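Local coordinates for protein cadherin-23 (Mus musculus, PDB 5UZ8) that probably mediates calcium-dependent cell adhesion needed for mechanotransduction in hearing, at residues A238-I243 / V279-P284. Residues are numbered along the deposited sequence; the frame is centred on the assembly and turned at random. Where two conformers were deposited one is given.
Sequences AGTSVI and VTTQRP
V242 N gives its hydrogen to V279 O at 2.8 Å, and V279 N returns one, nearly straight, to I243 O (N-H...O 165°). Two residues, V242 and I243, are therefore set opposite the single V279, which makes a classic beta bulge. Beyond it the pairing runs antiparallel through S241 and T280, a non-hydrogen-bonded pair, to T281 N, which binds T240 O at 3.0 Å; the same carbonyl takes a CA-H...O contact from T280 CA. Ahead of strand 241-244, G239 N reaches T281 O at 2.9 Å. The pairing joins the edge strand 241-244 to strand 278-281, whose other side meets 270-272: an antiparallel sheet of the Greek-key cadherin repeat, the last one in this fragment. One side-chain bond adds to the backbone set. With chi1 at 58°, T281 OG1 sits between its own N and carbonyl carbon and accepts the hydrogen of T240 N at 3.2 Å, a bent bond (141°); the hydroxyl of T240 turns instead to P237 O. Cutting T281 back to an alanine is likely to leave T240 N without this acceptor and to open a gap beside V242 CG2. Among the apolar contacts, T281 CG2 meets V242 CG2 at 3.8 Å, and both residues also touch V232 of strand 227-233. V279 CG1 lies 4.0 Å from V242 CB, while I243 CG2 packs alongside V279 CB. T280 CG2, on the face shared with S241, rests against G239 O, and at the far end A238 CB touches Q282 O at 3.4 Å.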
loop_
_atom_site.group_PDB
_atom_site.type_symbol
_atom_site.label_atom_id
_atom_site.label_comp_id
_atom_site.label_asym_id
_atom_site.label_seq_id
_atom_site.Cartn_x
_atom_site.Cartn_y
_atom_site.Cartn_z
ATOM N N ALA A 238 51.718 -34.255 -20.288
ATOM C CA ALA A 238 50.776 -33.886 -19.233
ATOM C C ALA A 238 50.563 -32.373 -19.293
ATOM O O ALA A 238 51.470 -31.613 -19.686
ATOM C CB ALA A 238 51.305 -34.287 -17.864
ATOM N N GLY A 239 49.353 -31.953 -18.961
ATOM C CA GLY A 239 48.991 -30.543 -18.982
ATOM C C GLY A 239 48.399 -30.080 -20.300
ATOM O O GLY A 239 48.067 -28.911 -20.437
ATOM N N THR A 240 48.242 -30.979 -21.269
ATOM C CA THR A 240 47.705 -30.603 -22.574
ATOM C C THR A 240 46.206 -30.284 -22.425
ATOM O O THR A 240 45.441 -31.067 -21.833
ATOM C CB THR A 240 47.941 -31.728 -23.608
ATOM O OG1 THR A 240 49.348 -31.868 -23.810
ATOM C CG2 THR A 240 47.290 -31.419 -24.952
ATOM N N SER A 241 45.789 -29.133 -22.936
ATOM C CA SER A 241 44.361 -28.778 -22.920
ATOM C C SER A 241 43.523 -29.708 -23.765
ATOM O O SER A 241 43.921 -30.059 -24.874
ATOM C CB SER A 241 44.179 -27.365 -23.413
ATOM O OG SER A 241 44.707 -26.503 -22.437
ATOM N N VAL A 242 42.363 -30.090 -23.251
ATOM C CA VAL A 242 41.453 -31.023 -23.941
ATOM C C VAL A 242 40.188 -30.293 -24.397
ATOM O O VAL A 242 39.825 -30.300 -25.593
ATOM C CB VAL A 242 41.095 -32.198 -23.024
ATOM C CG1 VAL A 242 40.076 -33.123 -23.673
ATOM C CG2 VAL A 242 42.365 -32.945 -22.638
ATOM N N ILE A 243 39.525 -29.651 -23.436
ATOM C CA ILE A 243 38.254 -28.993 -23.683
ATOM C C ILE A 243 37.963 -28.145 -22.453
ATOM O O ILE A 243 38.474 -28.462 -21.361
ATOM C CB ILE A 243 37.119 -30.037 -23.866
ATOM C CG1 ILE A 243 35.840 -29.368 -24.367
ATOM C CG2 ILE A 243 36.881 -30.873 -22.604
ATOM C CD1 ILE A 243 34.829 -30.395 -24.865
ATOM N N VAL A 279 39.661 -28.809 -18.847
ATOM C CA VAL A 279 40.132 -30.190 -18.713
ATOM C C VAL A 279 41.511 -30.315 -19.391
ATOM O O VAL A 279 41.665 -29.906 -20.556
ATOM C CB VAL A 279 39.143 -31.177 -19.360
ATOM C CG1 VAL A 279 39.656 -32.616 -19.287
ATOM C CG2 VAL A 279 37.758 -31.076 -18.697
ATOM N N THR A 280 42.474 -30.888 -18.660
ATOM C CA THR A 280 43.797 -31.209 -19.162
ATOM C C THR A 280 44.138 -32.668 -18.939
ATOM O O THR A 280 43.506 -33.344 -18.115
ATOM C CB THR A 280 44.873 -30.362 -18.466
ATOM O OG1 THR A 280 44.679 -30.461 -17.052
ATOM C CG2 THR A 280 44.778 -28.906 -18.920
ATOM N N THR A 281 45.136 -33.152 -19.682
ATOM C CA THR A 281 45.626 -34.520 -19.508
ATOM C C THR A 281 46.544 -34.533 -18.287
ATOM O O THR A 281 47.137 -33.502 -17.965
ATOM C CB THR A 281 46.426 -35.002 -20.727
ATOM O OG1 THR A 281 47.548 -34.114 -20.956
ATOM C CG2 THR A 281 45.513 -35.048 -21.976
ATOM N N GLN A 282 46.622 -35.681 -17.601
ATOM C CA GLN A 282 47.596 -35.872 -16.495
ATOM C C GLN A 282 48.827 -36.657 -16.980
ATOM O O GLN A 282 49.806 -36.808 -16.240
ATOM C CB GLN A 282 46.962 -36.601 -15.287
ATOM C CG GLN A 282 46.003 -35.786 -14.419
ATOM C CD GLN A 282 45.720 -36.438 -13.053
ATOM O OE1 GLN A 282 46.643 -36.872 -12.357
ATOM N NE2 GLN A 282 44.441 -36.489 -12.660
ATOM N N ARG A 283 48.779 -37.155 -18.211
ATOM C CA ARG A 283 49.858 -37.973 -18.767
ATOM C C ARG A 283 49.713 -38.061 -20.277
ATOM O O ARG A 283 48.621 -37.804 -20.809
ATOM C CB ARG A 283 49.796 -39.390 -18.178
ATOM C CG ARG A 283 48.493 -40.158 -18.458
ATOM C CD ARG A 283 48.641 -41.592 -17.954
ATOM N NE ARG A 283 47.419 -42.367 -18.086
ATOM C CZ ARG A 283 46.990 -42.938 -19.214
ATOM N NH1 ARG A 283 47.655 -42.806 -20.362
ATOM N NH2 ARG A 283 45.853 -43.632 -19.194
ATOM N N PRO A 284 50.781 -38.489 -20.974
ATOM C CA PRO A 284 50.581 -38.866 -22.375
ATOM C C PRO A 284 49.586 -40.009 -22.525
ATOM O O PRO A 284 49.494 -40.878 -21.645
ATOM C CB PRO A 284 51.974 -39.319 -22.842
ATOM C CG PRO A 284 52.833 -39.366 -21.610
ATOM C CD PRO A 284 52.196 -38.530 -20.564
#